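BSU-2 beta-lactamase (Bacillus subtilis, PDB 6W5E) probably hydrolyses beta-lactam antibiotics as a class D (serine-type) beta-lactamase. Local coordinates at residues S35-D40 / F50-L55; I85-K90 / K195-M200. All blocks are in the same frame, centred on the assembly; numbering follows the deposited sequence.

Interaction 1 (S35-D40 / F50-L55); sequences SKMNVD and FILHDL
Strand 48-54, second in the six-stranded antiparallel sheet of the beta-lactamase fold, is covered on one face by the N-terminal loop, whose M37 and V39 rest on F50 and L52. The chain of M37 runs out straight and then turns at its last bond (chi3 61°), which swings the methyl toward the strand. M37 SD lies 3.7 Å from L52 CD2, and M37 CE is nearly as close to that methyl, at 3.9 Å. M37 CE also reaches the F50 ring at CE2, 4.2 Å away, so the thioether tip spans two residues of the strand while its chain crosses both side chains at about a right angle. V39 takes the same ring further along: its CG2 meets F50 CD2 at 4.2 Å. No hydrogen bond joins the two segments. The strand spends its backbone bonds on its neighbours, F50 and L52 with Y63 and F61 of strand 59-63, I51 and H53 with V241 and V239 of strand 236-244. Residues alternate as a strand demands: F50 and L52 face the loop, whereas I51 and H53 pack against helix 172-184 on the other face. In the loop N38 points away from the strand and makes an Asx turn, its OD1 accepting from D40 N at 3.0 Å. That bond is fairly straight at the hydrogen (155°), though the donor stands well above the carbonyl plane. The backbone O of N38 is hydrogen-bonded to Y262 OH, and M37 touches the same tyrosine, just beyond the C-terminal helix 248-261.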
loop_
_atom_site.group_PDB
_atom_site.type_symbol
_atom_site.label_atom_id
_atom_site.label_comp_id
_atom_site.label_asym_id
_atom_site.label_seq_id
_atom_site.Cartn_x
_atom_site.Cartn_y
_atom_site.Cartn_z
ATOM N N SER A 35 6.832 20.833 -6.209
ATOM C CA SER A 35 6.679 22.029 -5.395
ATOM C C SER A 35 5.707 23.027 -6.003
ATOM O O SER A 35 5.384 24.024 -5.353
ATOM C CB SER A 35 8.043 22.676 -5.154
ATOM O OG SER A 35 8.490 23.323 -6.327
ATOM N N LYS A 36 5.218 22.776 -7.215
ATOM C CA LYS A 36 4.320 23.697 -7.901
ATOM C C LYS A 36 2.862 23.248 -7.896
ATOM O O LYS A 36 2.017 23.966 -8.437
ATOM C CB LYS A 36 4.788 23.900 -9.344
ATOM C CG LYS A 36 6.135 24.586 -9.467
ATOM C CD LYS A 36 6.060 25.788 -10.393
ATOM C CE LYS A 36 7.425 26.444 -10.567
ATOM N NZ LYS A 36 7.936 26.287 -11.964
ATOM N N MET A 37 2.539 22.109 -7.288
ATOM C CA MET A 37 1.228 21.492 -7.447
ATOM C C MET A 37 0.194 22.069 -6.484
ATOM O O MET A 37 0.513 22.704 -5.478
ATOM C CB MET A 37 1.288 19.992 -7.178
ATOM C CG MET A 37 2.334 19.237 -7.936
ATOM S SD MET A 37 2.401 17.561 -7.274
ATOM C CE MET A 37 0.741 16.964 -7.594
ATOM N N ASN A 38 -1.071 21.783 -6.787
ATOM C CA ASN A 38 -2.177 22.026 -5.870
ATOM C C ASN A 38 -3.218 20.941 -6.094
ATOM O O ASN A 38 -3.549 20.636 -7.241
ATOM C CB ASN A 38 -2.806 23.397 -6.132
ATOM C CG ASN A 38 -3.806 23.776 -5.071
ATOM O OD1 ASN A 38 -4.947 23.314 -5.086
ATOM N ND2 ASN A 38 -3.384 24.632 -4.137
ATOM N N VAL A 39 -3.732 20.361 -5.007
ATOM C CA VAL A 39 -4.721 19.288 -5.102
ATOM C C VAL A 39 -5.945 19.571 -4.230
ATOM O O VAL A 39 -6.734 18.661 -3.956
ATOM C CB VAL A 39 -4.115 17.898 -4.799
ATOM C CG1 VAL A 39 -2.941 17.610 -5.731
ATOM C CG2 VAL A 39 -3.692 17.796 -3.338
ATOM N N ASP A 40 -6.116 20.829 -3.798
ATOM C CA ASP A 40 -7.214 21.177 -2.891
ATOM C C ASP A 40 -8.549 20.640 -3.385
ATOM O O ASP A 40 -9.351 20.124 -2.597
ATOM C CB ASP A 40 -7.355 22.695 -2.775
ATOM C CG ASP A 40 -6.258 23.344 -1.972
ATOM O OD1 ASP A 40 -5.317 22.661 -1.526
ATOM O OD2 ASP A 40 -6.345 24.576 -1.802
ATOM N N PHE A 50 -2.632 13.912 0.869
ATOM C CA PHE A 50 -1.977 13.384 -0.320
ATOM C C PHE A 50 -0.508 13.762 -0.252
ATOM O O PHE A 50 -0.173 14.918 0.032
ATOM C CB PHE A 50 -2.592 13.984 -1.595
ATOM C CG PHE A 50 -1.870 13.598 -2.861
ATOM C CD1 PHE A 50 -2.026 12.329 -3.405
ATOM C CD2 PHE A 50 -1.055 14.507 -3.514
ATOM C CE1 PHE A 50 -1.374 11.980 -4.563
ATOM C CE2 PHE A 50 -0.399 14.159 -4.684
ATOM C CZ PHE A 50 -0.561 12.901 -5.209
ATOM N N ILE A 51 0.360 12.789 -0.521
ATOM C CA ILE A 51 1.805 12.978 -0.499
ATOM C C ILE A 51 2.374 12.463 -1.809
ATOM O O ILE A 51 2.043 11.351 -2.231
ATOM C CB ILE A 51 2.452 12.224 0.676
ATOM C CG1 ILE A 51 1.802 12.626 2.002
ATOM C CG2 ILE A 51 3.949 12.494 0.678
ATOM C CD1 ILE A 51 1.900 11.571 3.057
ATOM N N LEU A 52 3.232 13.262 -2.450
ATOM C CA LEU A 52 3.873 12.865 -3.701
ATOM C C LEU A 52 5.357 13.171 -3.605
ATOM O O LEU A 52 5.744 14.324 -3.380
ATOM C CB LEU A 52 3.251 13.579 -4.904
ATOM C CG LEU A 52 3.693 13.053 -6.274
ATOM C CD1 LEU A 52 3.260 11.599 -6.463
ATOM C CD2 LEU A 52 3.152 13.942 -7.391
ATOM N N HIS A 53 6.185 12.145 -3.778
ATOM C CA HIS A 53 7.632 12.283 -3.703
ATOM C C HIS A 53 8.259 12.034 -5.069
ATOM O O HIS A 53 8.060 10.970 -5.662
ATOM C CB HIS A 53 8.237 11.315 -2.689
ATOM C CG HIS A 53 9.728 11.408 -2.598
ATOM N ND1 HIS A 53 10.364 12.378 -1.857
ATOM C CD2 HIS A 53 10.705 10.686 -3.198
ATOM C CE1 HIS A 53 11.671 12.236 -1.982
ATOM N NE2 HIS A 53 11.905 11.219 -2.793
ATOM N N ASP A 54 9.037 13.010 -5.538
ATOM C CA ASP A 54 9.819 12.932 -6.768
ATOM C C ASP A 54 11.136 12.221 -6.462
ATOM O O ASP A 54 12.000 12.774 -5.769
ATOM C CB ASP A 54 10.068 14.367 -7.232
ATOM C CG ASP A 54 10.769 14.465 -8.579
ATOM O OD1 ASP A 54 11.549 13.562 -8.948
ATOM O OD2 ASP A 54 10.573 15.502 -9.256
ATOM N N LEU A 55 11.296 10.994 -6.975
ATOM C CA LEU A 55 12.501 10.221 -6.678
ATOM C C LEU A 55 13.744 10.838 -7.316
ATOM O O LEU A 55 14.795 10.926 -6.674
ATOM C CB LEU A 55 12.316 8.767 -7.110
ATOM C CG LEU A 55 11.410 7.955 -6.177
ATOM C CD1 LEU A 55 10.884 6.705 -6.875
ATOM C CD2 LEU A 55 12.161 7.601 -4.890
#

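Interaction 2 (I85-K90 / K195-M200); sequences IGLQVK and KIVKRM. With EDO (1,2-ethanediol), chain F.
L87 is the residue of helix 81-88 that reaches I196, V197 and M200 of helix 191-200. Its CB points at the second helix but stops short of it, and with CG on the side of the backbone N (chi1 -71°) the fork is carried on toward that helix. L87 CG itself stays 5.0 Å from I196 CG2; the touching is left to one branch. L87 CD1 lies 3.8 Å from I196 CG2 and equally 3.8 Å from V197 CG2, two methyls of successive residues that approach it from directions about a right angle apart. M200, one turn after I196, adds its CE at 4.2 Å from the same L87 CD1. The other branch, L87 CD2, comes no nearer than 4.9 Å to I196 CG2. Outside the two helices L87 also packs on V92 and L117, and M200 shares L117. Helix 81-88 follows K79, found here as the N-carboxylated lysine that serves class D enzymes as general base, and it belongs to the helical part of the molecule; helix 191-200 leads into 202-205, an outermost strand of the large sheet. The first helix ends just past L87 in a Schellman motif, K90 having positive phi and its N bonding to L87 O. Q88 OE1 accepts from D190 N, a polar tie to the chain just before the second helix. The far side of that helix is charged. K198, extended beyond CG, brings NZ to a salt bridge with E185, a hydrogen bond with A183 O and a weak one with O1 of a 1,2-ethanediol at 2.9 Å, probably from the crystallisation liquor. K195 pairs with E185 too, and R199 with E95.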
loop_
_atom_site.group_PDB
_atom_site.type_symbol
_atom_site.label_atom_id
_atom_site.label_comp_id
_atom_site.label_asym_id
_atom_site.label_seq_id
_atom_site.Cartn_x
_atom_site.Cartn_y
_atom_site.Cartn_z
ATOM N N ILE A 85 7.849 -9.732 3.791
ATOM C CA ILE A 85 8.356 -10.601 4.852
ATOM C C ILE A 85 8.102 -12.057 4.503
ATOM O O ILE A 85 8.986 -12.914 4.648
ATOM C CB ILE A 85 7.718 -10.242 6.204
ATOM C CG1 ILE A 85 8.082 -8.819 6.624
ATOM C CG2 ILE A 85 8.131 -11.250 7.270
ATOM C CD1 ILE A 85 7.207 -8.307 7.759
ATOM N N GLY A 86 6.882 -12.357 4.043
ATOM C CA GLY A 86 6.508 -13.739 3.801
ATOM C C GLY A 86 7.365 -14.394 2.739
ATOM O O GLY A 86 7.778 -15.545 2.891
ATOM N N LEU A 87 7.655 -13.666 1.657
ATOM C CA LEU A 87 8.549 -14.205 0.637
ATOM C C LEU A 87 9.971 -14.322 1.168
ATOM O O LEU A 87 10.644 -15.333 0.932
ATOM C CB LEU A 87 8.522 -13.300 -0.595
ATOM C CG LEU A 87 7.228 -13.349 -1.404
ATOM C CD1 LEU A 87 7.116 -12.144 -2.346
ATOM C CD2 LEU A 87 7.123 -14.668 -2.169
ATOM N N GLN A 88 10.438 -13.307 1.904
ATOM C CA GLN A 88 11.820 -13.309 2.379
ATOM C C GLN A 88 12.087 -14.484 3.310
ATOM O O GLN A 88 13.143 -15.121 3.214
ATOM C CB GLN A 88 12.136 -11.990 3.084
ATOM C CG GLN A 88 13.596 -11.832 3.488
ATOM C CD GLN A 88 14.533 -11.746 2.295
ATOM O OE1 GLN A 88 14.163 -11.252 1.230
ATOM N NE2 GLN A 88 15.766 -12.210 2.475
ATOM N N VAL A 89 11.143 -14.791 4.212
ATOM C CA VAL A 89 11.313 -15.891 5.164
ATOM C C VAL A 89 10.820 -17.216 4.614
ATOM O O VAL A 89 10.822 -18.220 5.346
ATOM C CB VAL A 89 10.679 -15.612 6.546
ATOM C CG1 VAL A 89 11.137 -14.263 7.098
ATOM C CG2 VAL A 89 9.141 -15.716 6.488
ATOM N N LYS A 90 10.390 -17.252 3.353
ATOM C CA LYS A 90 9.939 -18.472 2.685
ATOM C C LYS A 90 8.668 -19.064 3.301
ATOM O O LYS A 90 8.427 -20.273 3.208
ATOM C CB LYS A 90 11.059 -19.512 2.553
ATOM C CG LYS A 90 12.316 -18.939 1.911
ATOM C CD LYS A 90 13.348 -20.014 1.617
ATOM N N LYS A 195 11.178 -7.342 -6.493
ATOM C CA LYS A 195 10.623 -7.365 -7.845
ATOM C C LYS A 195 9.263 -8.060 -7.876
ATOM O O LYS A 195 8.336 -7.586 -8.536
ATOM C CB LYS A 195 11.592 -8.062 -8.809
ATOM C CG LYS A 195 12.918 -7.362 -9.003
ATOM C CD LYS A 195 12.738 -5.951 -9.549
ATOM C CE LYS A 195 14.075 -5.348 -9.972
ATOM N NZ LYS A 195 13.978 -3.877 -10.195
ATOM N N ILE A 196 9.131 -9.200 -7.193
ATOM C CA ILE A 196 7.850 -9.907 -7.150
ATOM C C ILE A 196 6.770 -9.039 -6.510
ATOM O O ILE A 196 5.651 -8.938 -7.022
ATOM C CB ILE A 196 8.004 -11.258 -6.427
ATOM C CG1 ILE A 196 8.857 -12.214 -7.263
ATOM C CG2 ILE A 196 6.650 -11.888 -6.125
ATOM C CD1 ILE A 196 9.447 -13.366 -6.474
ATOM N N VAL A 197 7.079 -8.404 -5.374
ATOM C CA VAL A 197 6.053 -7.604 -4.702
ATOM C C VAL A 197 5.641 -6.417 -5.566
ATOM O O VAL A 197 4.451 -6.101 -5.683
ATOM C CB VAL A 197 6.502 -7.193 -3.288
ATOM C CG1 VAL A 197 5.519 -6.185 -2.682
ATOM C CG2 VAL A 197 6.604 -8.425 -2.415
ATOM N N LYS A 198 6.612 -5.750 -6.202
ATOM C CA LYS A 198 6.269 -4.683 -7.138
ATOM C C LYS A 198 5.339 -5.189 -8.235
ATOM O O LYS A 198 4.333 -4.547 -8.551
ATOM C CB LYS A 198 7.533 -4.079 -7.750
ATOM C CG LYS A 198 8.295 -3.151 -6.826
ATOM C CD LYS A 198 9.523 -2.585 -7.536
ATOM C CE LYS A 198 10.219 -1.507 -6.712
ATOM N NZ LYS A 198 11.379 -0.930 -7.449
ATOM N N ARG A 199 5.653 -6.349 -8.824
ATOM C CA ARG A 199 4.791 -6.886 -9.871
ATOM C C ARG A 199 3.383 -7.138 -9.346
ATOM O O ARG A 199 2.397 -6.841 -10.032
ATOM C CB ARG A 199 5.387 -8.164 -10.463
ATOM C CG ARG A 199 6.577 -7.896 -11.376
ATOM C CD ARG A 199 6.782 -9.000 -12.400
ATOM N NE ARG A 199 6.847 -10.313 -11.772
ATOM C CZ ARG A 199 7.971 -10.902 -11.376
ATOM N NH1 ARG A 199 9.140 -10.286 -11.526
ATOM N NH2 ARG A 199 7.920 -12.101 -10.809
ATOM N N MET A 200 3.266 -7.646 -8.115
ATOM C CA MET A 200 1.946 -7.898 -7.552
ATOM C C MET A 200 1.162 -6.616 -7.320
ATOM O O MET A 200 -0.066 -6.670 -7.245
ATOM C CB MET A 200 2.048 -8.665 -6.227
ATOM C CG MET A 200 2.614 -10.070 -6.375
ATOM S SD MET A 200 2.505 -11.062 -4.872
ATOM C CE MET A 200 3.648 -10.258 -3.788
HETATM C C1 EDO F . 10.567 1.919 -8.954
HETATM O O1 EDO F . 10.072 0.674 -9.461
HETATM C C2 EDO F . 9.400 2.787 -8.503
HETATM O O2 EDO F . 8.484 2.957 -9.592
#

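How the interactions relate
Interactions 1 and 2 lie on opposite sides of the chain's centre, with centres 29 Å apart and nearest atoms about 8 Å apart, and they follow one another along the chain. Interaction 1 sets a loop on a strand next to outermost strand 59-63, whereas interaction 2 joins two helices, the second of which leads into the other outermost strand, 202-205. The carboxylated K79 is closer in sequence to interaction 2, six residues before I85, and neither contact includes it. The ethanediol held weakly by K198 lies between 195-200 and 50-55, its C2 being 4.5 Å from L55 CD1.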